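PDB 3VWA: cytoplasmic export protein 1 from Saccharomyces cerevisiae, which takes part in nuclear tRNA export, may collect tRNA from export receptors at the nuclear pore and may deliver aminoacylated tRNA to the translation machinery. Local coordinates for residues V261-E266 with S318-P323; P290-I295 with L325-D330; N459-A464 with E485-L490; K467-P472 with A479-L484. All coordinates share one frame; numbering follows the deposited sequence.

Contact 1 of 4, residues V261-E266 with S318-P323; sequences VMSNLE and SHKLVP
K320 NZ donates a 2.7 Å hydrogen bond to E266 OE1, a salt bridge that ties helix 255-271 to the 3-10 turn leading into helix 321-335. These are helices of the HEAT-like helical array that follows the kinase-like domain. The ammonium has a second partner: water 1 accepts from K320 NZ at 2.8 Å and gives a weak bond back to E266 OE2, which closes a small ring through the carboxylate. OE1 offers its syn lone pair, the one facing OE2. E266 can span the gap because its CG stands anti to the backbone N (chi1 -180°) and the chain runs on extended, while K320 bends at chi2 (-60°) and comes across it at a slant. On the way K320 CE passes 3.3 Å from S263 OG, whose own hydrogen bond goes to L259 O one turn back. F324, next in helix 321-335, touches M262, S263 and E266. With an alanine here in place of E266, K320 NZ would probably be left without its anionic mate, and a gap would open beside P323. That proline packs against the carboxylate, its CB lying 3.3 Å from E266 OE2.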
# COMPACT_ATOMS: atom_id res chain seq x y z
N VAL A 261 10.91 6.21 17.42
CA VAL A 261 9.95 5.19 16.99
C VAL A 261 10.08 4.88 15.50
O VAL A 261 10.16 3.73 15.09
CB VAL A 261 8.52 5.64 17.24
CG1 VAL A 261 7.51 4.59 16.69
CG2 VAL A 261 8.33 5.90 18.75
N MSE A 262 10.13 5.93 14.69
CA MSE A 262 10.40 5.76 13.26
C MSE A 262 11.79 5.24 12.99
O MSE A 262 11.97 4.47 12.10
CB MSE A 262 10.19 7.08 12.51
CG MSE A 262 8.71 7.51 12.47
SE MSE A 262 7.36 6.03 12.30
CE MSE A 262 7.89 4.41 13.15
N SER A 263 12.80 5.70 13.73
CA SER A 263 14.13 5.07 13.66
C SER A 263 14.15 3.58 14.00
O SER A 263 14.88 2.77 13.35
CB SER A 263 15.08 5.83 14.54
OG SER A 263 15.19 7.11 13.93
N ASN A 264 13.36 3.20 14.98
CA ASN A 264 13.18 1.79 15.31
C ASN A 264 12.49 1.06 14.15
O ASN A 264 12.88 -0.06 13.77
CB ASN A 264 12.37 1.63 16.59
CG ASN A 264 13.21 1.89 17.80
OD1 ASN A 264 14.44 1.87 17.70
ND2 ASN A 264 12.57 2.11 18.96
N LEU A 265 11.50 1.73 13.55
CA LEU A 265 10.79 1.14 12.42
C LEU A 265 11.77 0.91 11.29
O LEU A 265 11.77 -0.16 10.70
CB LEU A 265 9.64 2.02 11.97
CG LEU A 265 8.99 1.76 10.59
CD1 LEU A 265 8.44 0.35 10.51
CD2 LEU A 265 7.87 2.78 10.34
N GLU A 266 12.60 1.90 11.01
CA GLU A 266 13.58 1.75 9.96
C GLU A 266 14.56 0.58 10.16
O GLU A 266 14.97 -0.02 9.18
CB GLU A 266 14.41 3.03 9.81
CG GLU A 266 15.50 3.01 8.72
CD GLU A 266 16.58 4.09 8.96
OE1 GLU A 266 16.41 4.90 9.91
OE2 GLU A 266 17.60 4.14 8.26
N SER A 318 17.45 15.61 9.11
CA SER A 318 17.29 15.53 7.67
C SER A 318 17.91 14.26 7.03
O SER A 318 17.53 13.86 5.94
CB SER A 318 17.78 16.85 7.03
OG SER A 318 18.72 16.62 5.97
N HIS A 319 18.79 13.58 7.73
CA HIS A 319 19.41 12.34 7.23
C HIS A 319 18.43 11.17 7.23
O HIS A 319 18.72 10.11 6.71
CB HIS A 319 20.63 11.97 8.09
CG HIS A 319 20.27 11.59 9.51
ND1 HIS A 319 19.66 12.46 10.36
CD2 HIS A 319 20.44 10.41 10.21
CE1 HIS A 319 19.43 11.86 11.52
NE2 HIS A 319 19.91 10.60 11.44
N LYS A 320 17.30 11.32 7.90
CA LYS A 320 16.27 10.30 7.85
C LYS A 320 15.30 10.47 6.65
O LYS A 320 14.44 9.62 6.43
CB LYS A 320 15.49 10.23 9.18
CG LYS A 320 16.34 9.85 10.36
CD LYS A 320 16.97 8.48 10.16
CE LYS A 320 17.32 7.84 11.50
NZ LYS A 320 18.07 6.57 11.26
N LEU A 321 15.45 11.56 5.89
CA LEU A 321 14.55 11.81 4.75
C LEU A 321 14.53 10.70 3.72
O LEU A 321 13.48 10.19 3.39
CB LEU A 321 14.92 13.12 4.07
CG LEU A 321 14.64 14.34 4.94
CD1 LEU A 321 15.42 15.50 4.34
CD2 LEU A 321 13.15 14.60 4.98
N VAL A 322 15.69 10.35 3.19
CA VAL A 322 15.86 9.22 2.26
C VAL A 322 15.39 7.88 2.84
O VAL A 322 14.59 7.21 2.23
CB VAL A 322 17.31 9.20 1.68
CG1 VAL A 322 17.59 7.98 0.80
CG2 VAL A 322 17.54 10.46 0.87
N PRO A 323 15.86 7.50 4.05
CA PRO A 323 15.40 6.15 4.49
C PRO A 323 13.91 6.04 4.75
O PRO A 323 13.32 5.07 4.32
CB PRO A 323 16.21 5.87 5.77
CG PRO A 323 17.22 6.97 5.87
CD PRO A 323 16.84 8.11 4.95
O HOH W 1 20.00 6.16 9.29

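Contact 2 of 4, residues P290-I295 with L325-D330; sequences PELCEI and LAIVLD
V328 pushes one methyl between two side chains of the facing helix: its CG2 lies 3.6 Å from L292 CD1 and 3.8 Å from C293 SG. The valine torsion sets this up. CG1 stands roughly anti to the backbone N (chi1 152°), which leaves CG2 beside that N and aimed at the other helix, yet CG1 also reaches C293 SG at 3.8 Å. L292 answers with an unusual conformation, its chi1 of -124° well off the staggered positions. Turned this way, the leucine slides past V328 in the opposite sense, with its CB also close to CG2. The end of the same leucine then meets I327 at about a right angle, L292 CD1 sitting 3.7 Å from I327 CB. I327 CG2 touches that methyl as well, while CG1, anti to the carbonyl carbon, carries the rest of the chain away. No polar bond crosses; this is close apolar packing between two roughly antiparallel helix segments, 143° between their directions and axes 9.9 Å apart. Two more helices close in on the pair, consistent with a helical solenoid: M262 and Y269 of helix 255-271 lie on L292 and I327, and L345 of helix 342-351 touches C293.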
# COMPACT_ATOMS: atom_id res chain seq x y z
N PRO A 290 0.69 6.31 7.28
CA PRO A 290 0.29 7.66 7.51
C PRO A 290 1.06 8.32 8.64
O PRO A 290 1.36 9.50 8.51
CB PRO A 290 -1.23 7.57 7.85
CG PRO A 290 -1.60 6.14 7.82
CD PRO A 290 -0.39 5.31 7.49
N GLU A 291 1.42 7.60 9.71
CA GLU A 291 2.29 8.20 10.74
C GLU A 291 3.70 8.55 10.23
O GLU A 291 4.20 9.66 10.52
CB GLU A 291 2.40 7.30 12.00
CG GLU A 291 1.08 7.02 12.71
CD GLU A 291 0.43 8.24 13.39
OE1 GLU A 291 0.86 9.42 13.16
OE2 GLU A 291 -0.50 8.03 14.18
N LEU A 292 4.33 7.65 9.47
CA LEU A 292 5.61 8.00 8.83
C LEU A 292 5.47 9.21 7.95
O LEU A 292 6.27 10.12 7.99
CB LEU A 292 6.08 6.91 7.87
CG LEU A 292 7.47 6.35 8.10
CD1 LEU A 292 7.98 5.37 7.04
CD2 LEU A 292 8.52 7.38 8.55
N CYS A 293 4.46 9.18 7.10
CA CYS A 293 4.23 10.31 6.20
C CYS A 293 4.17 11.61 7.00
O CYS A 293 4.85 12.57 6.66
CB CYS A 293 2.97 10.10 5.37
SG CYS A 293 3.15 8.82 4.09
N GLU A 294 3.42 11.63 8.09
CA GLU A 294 3.38 12.82 8.95
C GLU A 294 4.76 13.23 9.44
O GLU A 294 5.11 14.42 9.48
CB GLU A 294 2.44 12.59 10.16
CG GLU A 294 0.98 12.86 9.86
CD GLU A 294 0.82 14.25 9.27
OE1 GLU A 294 1.34 15.23 9.89
OE2 GLU A 294 0.22 14.34 8.17
N ILE A 295 5.57 12.24 9.85
CA ILE A 295 6.90 12.57 10.37
C ILE A 295 7.80 13.06 9.27
O ILE A 295 8.58 13.98 9.50
CB ILE A 295 7.53 11.43 11.18
CG1 ILE A 295 6.82 11.39 12.54
CG2 ILE A 295 9.05 11.69 11.40
CD1 ILE A 295 6.46 9.98 12.98
N LEU A 325 11.46 7.89 3.51
CA LEU A 325 10.64 8.05 2.28
C LEU A 325 10.74 6.75 1.50
O LEU A 325 9.78 6.35 0.79
CB LEU A 325 11.22 9.17 1.45
CG LEU A 325 10.46 10.37 0.90
CD1 LEU A 325 11.31 11.06 -0.16
CD2 LEU A 325 9.08 10.05 0.32
N ALA A 326 11.89 6.07 1.60
CA ALA A 326 12.08 4.76 0.91
C ALA A 326 11.08 3.73 1.44
O ALA A 326 10.43 2.98 0.67
CB ALA A 326 13.55 4.25 1.02
N ILE A 327 10.86 3.76 2.75
CA ILE A 327 9.89 2.88 3.35
C ILE A 327 8.51 3.20 2.85
O ILE A 327 7.70 2.30 2.58
CB ILE A 327 9.90 3.06 4.87
CG1 ILE A 327 11.34 3.08 5.40
CG2 ILE A 327 9.03 2.08 5.60
CD1 ILE A 327 12.01 1.74 5.47
N VAL A 328 8.19 4.48 2.77
CA VAL A 328 6.83 4.85 2.46
C VAL A 328 6.57 4.43 0.99
O VAL A 328 5.53 3.86 0.68
CB VAL A 328 6.60 6.35 2.72
CG1 VAL A 328 5.52 6.89 1.82
CG2 VAL A 328 6.21 6.59 4.17
N LEU A 329 7.52 4.74 0.11
CA LEU A 329 7.37 4.49 -1.34
C LEU A 329 7.28 3.01 -1.61
O LEU A 329 6.47 2.60 -2.43
CB LEU A 329 8.53 5.04 -2.18
CG LEU A 329 8.68 6.54 -2.28
CD1 LEU A 329 10.08 6.90 -2.81
CD2 LEU A 329 7.52 7.07 -3.12
N ASP A 330 8.13 2.25 -0.93
CA ASP A 330 8.06 0.78 -0.94
C ASP A 330 6.73 0.26 -0.44
O ASP A 330 6.04 -0.46 -1.13
CB ASP A 330 9.19 0.12 -0.11
CG ASP A 330 9.12 -1.43 -0.14
OD1 ASP A 330 9.63 -2.08 0.81
OD2 ASP A 330 8.61 -2.04 -1.11

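Contact 3 of 4, residues N459-A464 with E485-L490; sequences NILATA and EKSIEL
S487 is the first residue of 485-490 to meet the other helix, with its OG 4.4 Å from L461 CD1. This is a loose touch, not a polar bond: the hydroxyl, bonded to G483 O one turn earlier, is a satisfied buried polar group that merely lies near the methyl. The carbonyl of S487 then accepts from L490 N at 2.7 Å, as the chain winds through a 3-10 turn. Along that turn I488 points to the other side and packs on E525 and Y526 of helix 513-536. L490 comes back to the contact, its CD1 4.0 Å from L461 CD1, the two leucines crossing at about a right angle. In both, CG is anti to the carbonyl carbon (chi1 -70° in L461, -49° in L490), and one methyl from each does the touching. One turn on from N459 in the same helix as L461, T463 OG1 gives a 2.7 Å bond to N459 O; T463 N reaches the same oxygen from the opposite face, so two donors grip one carbonyl. F491 also touches L461, and R457 donates to L490 O. Two antiparallel helices joined by a short turn, here meeting where the middle of the first faces the end of the second, form the helical hairpin from which HEAT-type solenoids are built; this one lies between the two recognised HEAT repeats of the chain.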
# COMPACT_ATOMS: atom_id res chain seq x y z
N ASN A 459 12.97 16.06 -39.64
CA ASN A 459 13.97 17.14 -39.37
C ASN A 459 14.60 17.05 -37.99
O ASN A 459 15.77 17.21 -37.84
CB ASN A 459 13.33 18.53 -39.51
CG ASN A 459 12.96 18.84 -40.93
OD1 ASN A 459 13.44 18.17 -41.85
ND2 ASN A 459 12.12 19.87 -41.14
N ILE A 460 13.78 16.79 -36.99
CA ILE A 460 14.26 16.49 -35.66
C ILE A 460 15.26 15.34 -35.59
O ILE A 460 16.32 15.44 -34.96
CB ILE A 460 13.06 16.21 -34.75
CG1 ILE A 460 12.30 17.53 -34.53
CG2 ILE A 460 13.51 15.51 -33.47
CD1 ILE A 460 10.98 17.30 -33.84
N LEU A 461 14.94 14.24 -36.25
CA LEU A 461 15.85 13.11 -36.21
C LEU A 461 17.14 13.40 -36.96
O LEU A 461 18.27 13.14 -36.43
CB LEU A 461 15.17 11.83 -36.75
CG LEU A 461 14.06 11.28 -35.82
CD1 LEU A 461 13.17 10.23 -36.49
CD2 LEU A 461 14.61 10.83 -34.45
N ALA A 462 17.01 13.92 -38.19
CA ALA A 462 18.22 14.16 -39.03
C ALA A 462 19.16 15.08 -38.32
O ALA A 462 20.37 14.84 -38.31
CB ALA A 462 17.90 14.71 -40.42
N THR A 463 18.60 16.14 -37.72
CA THR A 463 19.44 17.12 -37.00
C THR A 463 20.15 16.51 -35.76
O THR A 463 21.32 16.78 -35.49
CB THR A 463 18.60 18.33 -36.49
OG1 THR A 463 17.82 18.89 -37.56
CG2 THR A 463 19.52 19.41 -35.88
N ALA A 464 19.42 15.74 -34.98
CA ALA A 464 19.99 15.14 -33.78
C ALA A 464 21.07 14.12 -34.14
O ALA A 464 22.11 14.05 -33.46
CB ALA A 464 18.88 14.48 -32.96
N GLU A 485 19.50 3.03 -37.36
CA GLU A 485 19.09 1.67 -37.75
C GLU A 485 17.64 1.45 -37.31
O GLU A 485 16.79 1.01 -38.10
CB GLU A 485 20.01 0.62 -37.11
CG GLU A 485 19.68 -0.83 -37.46
CD GLU A 485 20.43 -1.79 -36.53
OE1 GLU A 485 21.65 -1.63 -36.36
OE2 GLU A 485 19.80 -2.67 -35.95
N LYS A 486 17.35 1.78 -36.06
CA LYS A 486 16.00 1.65 -35.58
C LYS A 486 15.03 2.63 -36.23
O LYS A 486 13.87 2.41 -36.15
CB LYS A 486 15.92 1.79 -34.05
CG LYS A 486 16.87 0.90 -33.26
CD LYS A 486 16.56 -0.59 -33.42
CE LYS A 486 17.02 -1.37 -32.19
NZ LYS A 486 17.07 -2.82 -32.49
N SER A 487 15.49 3.69 -36.87
CA SER A 487 14.56 4.72 -37.36
C SER A 487 14.17 4.57 -38.78
O SER A 487 13.39 5.39 -39.29
CB SER A 487 15.19 6.09 -37.23
OG SER A 487 15.15 6.40 -35.86
N ILE A 488 14.72 3.55 -39.43
CA ILE A 488 14.54 3.41 -40.87
C ILE A 488 13.06 3.34 -41.22
O ILE A 488 12.64 3.91 -42.22
CB ILE A 488 15.34 2.18 -41.43
CG1 ILE A 488 15.45 2.26 -42.93
CG2 ILE A 488 14.73 0.83 -40.98
CD1 ILE A 488 16.37 1.23 -43.56
N GLU A 489 12.27 2.67 -40.41
CA GLU A 489 10.83 2.64 -40.68
C GLU A 489 10.14 3.98 -40.55
O GLU A 489 8.99 4.11 -40.99
CB GLU A 489 10.10 1.65 -39.77
CG GLU A 489 10.99 0.83 -38.89
CD GLU A 489 10.24 -0.35 -38.33
OE1 GLU A 489 10.19 -0.43 -37.07
OE2 GLU A 489 9.66 -1.14 -39.16
N LEU A 490 10.81 4.98 -39.95
CA LEU A 490 10.18 6.33 -39.81
C LEU A 490 10.55 7.28 -40.95
O LEU A 490 10.05 8.42 -41.01
CB LEU A 490 10.57 6.98 -38.49
CG LEU A 490 10.43 6.14 -37.22
CD1 LEU A 490 11.01 6.86 -36.01
CD2 LEU A 490 8.96 5.77 -36.98

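Contact 4 of 4, residues K467-P472 with A479-L484; sequences KSLKDP and AALYGL
L469 lies over A480, with its CG 3.5 Å from A480 CB and its two methyls flanking that same carbon, next to the turn of an antiparallel helix hairpin of HEAT-like build. The small alanine is consistent with so near an approach: the CA atoms of S468 and A480 are 5.9 Å apart, and S468 CB rests 3.9 Å from A480 CB. S468 keeps its hydroxyl for its own helix, OG bonding to A464 O, and presents only carbon across the gap. L469 holds CG anti to the carbonyl carbon (chi1 -77°), which swings its branch over the second helix. There it meets L481 at about a right angle, L469 CD2 lying 4.1 Å from L481 CG. Replacing L469 by an alanine removes the branch that touches A480, L481 and L484, and would probably open a gap among them beside the turn. Past the leucine the chain leaves the helix, and D471 N bonds back to S468 O. D471 OD1 forms a salt bridge with R436 of helix 433-446 and D471 O accepts from R477, consistent with the aspartate and arginine pattern of HEAT repeats. Farther up the second helix, the other methyl of the leucine, L469 CD1, stands 4.2 Å from L484 CD1.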
# COMPACT_ATOMS: atom_id res chain seq x y z
N LYS A 467 24.33 15.95 -35.51
CA LYS A 467 25.05 16.44 -34.32
C LYS A 467 25.89 15.37 -33.62
O LYS A 467 27.06 15.58 -33.35
CB LYS A 467 24.07 17.10 -33.34
CG LYS A 467 24.67 17.90 -32.19
CD LYS A 467 25.84 18.76 -32.59
CE LYS A 467 25.99 19.91 -31.59
NZ LYS A 467 27.43 20.16 -31.31
N SER A 468 25.30 14.21 -33.37
CA SER A 468 25.97 13.15 -32.61
C SER A 468 27.12 12.53 -33.41
O SER A 468 28.11 12.11 -32.83
CB SER A 468 25.01 12.02 -32.18
OG SER A 468 23.88 12.57 -31.52
N LEU A 469 27.00 12.53 -34.71
CA LEU A 469 28.02 11.89 -35.57
C LEU A 469 29.21 12.79 -35.80
O LEU A 469 30.22 12.33 -36.33
CB LEU A 469 27.41 11.45 -36.90
CG LEU A 469 26.59 10.17 -36.81
CD1 LEU A 469 25.81 10.08 -38.13
CD2 LEU A 469 27.44 8.91 -36.61
N LYS A 470 29.10 14.06 -35.39
CA LYS A 470 30.26 14.94 -35.28
C LYS A 470 30.88 14.86 -33.89
O LYS A 470 31.78 15.64 -33.61
CB LYS A 470 29.91 16.44 -35.48
CG LYS A 470 28.78 16.76 -36.42
CD LYS A 470 29.08 17.90 -37.38
CE LYS A 470 27.99 17.90 -38.47
NZ LYS A 470 28.52 17.84 -39.85
N ASP A 471 30.42 13.98 -33.01
CA ASP A 471 30.89 14.08 -31.62
C ASP A 471 32.38 13.71 -31.61
O ASP A 471 32.78 12.79 -32.35
CB ASP A 471 30.05 13.18 -30.68
CG ASP A 471 30.37 13.36 -29.20
OD1 ASP A 471 29.63 14.09 -28.48
OD2 ASP A 471 31.36 12.76 -28.72
N PRO A 472 33.20 14.42 -30.79
CA PRO A 472 34.62 14.03 -30.58
C PRO A 472 34.78 12.61 -30.02
O PRO A 472 35.74 11.92 -30.36
CB PRO A 472 35.16 15.04 -29.56
CG PRO A 472 33.96 15.79 -29.02
CD PRO A 472 32.87 15.67 -30.08
N ALA A 479 25.94 5.68 -31.06
CA ALA A 479 24.57 5.78 -30.64
C ALA A 479 23.73 6.41 -31.77
O ALA A 479 22.56 6.15 -31.88
CB ALA A 479 24.44 6.64 -29.37
N ALA A 480 24.30 7.29 -32.56
CA ALA A 480 23.57 7.82 -33.71
C ALA A 480 23.26 6.70 -34.71
O ALA A 480 22.12 6.52 -35.14
CB ALA A 480 24.34 8.93 -34.39
N LEU A 481 24.27 5.92 -35.04
CA LEU A 481 24.10 4.86 -36.02
C LEU A 481 23.04 3.91 -35.55
O LEU A 481 22.29 3.35 -36.35
CB LEU A 481 25.40 4.12 -36.24
CG LEU A 481 26.51 4.95 -36.83
CD1 LEU A 481 27.78 4.10 -36.91
CD2 LEU A 481 26.06 5.41 -38.21
N TYR A 482 22.99 3.71 -34.23
CA TYR A 482 21.99 2.79 -33.66
C TYR A 482 20.56 3.32 -33.87
O TYR A 482 19.65 2.62 -34.33
CB TYR A 482 22.25 2.60 -32.16
CG TYR A 482 21.20 1.76 -31.45
CD1 TYR A 482 21.14 0.37 -31.67
CD2 TYR A 482 20.27 2.33 -30.56
CE1 TYR A 482 20.19 -0.42 -31.04
CE2 TYR A 482 19.30 1.55 -29.91
CZ TYR A 482 19.27 0.17 -30.16
OH TYR A 482 18.36 -0.65 -29.55
N GLY A 483 20.36 4.57 -33.48
CA GLY A 483 19.06 5.18 -33.63
C GLY A 483 18.67 5.30 -35.07
O GLY A 483 17.48 5.28 -35.38
N LEU A 484 19.64 5.43 -35.97
CA LEU A 484 19.33 5.44 -37.43
C LEU A 484 18.90 4.08 -37.92
O LEU A 484 18.02 3.97 -38.80
CB LEU A 484 20.52 5.95 -38.24
CG LEU A 484 20.76 7.47 -38.22
CD1 LEU A 484 22.22 7.84 -38.45
CD2 LEU A 484 19.93 8.02 -39.37

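Contacts 1 and 2 belong together: both use helix 321-335, their centres lie 9 Å apart, and M262 CG packs 3.4 Å from I295 CD1 between them. Contact 1 is partly buried, and a salt bridge and a water carry it; contact 2, nearer the centre of the chain, is buried and wholly apolar. Contacts 3 and 4 hold another pair, helices 454-469 and 474-487, with contact 4 at the connecting turn and nested inside the loop that contact 3 closes. Both are buried and apolar, around alanine and leucine in contact 4 and sparser in contact 3. Some 43 to 47 Å between centres separates the two groups along the helical array.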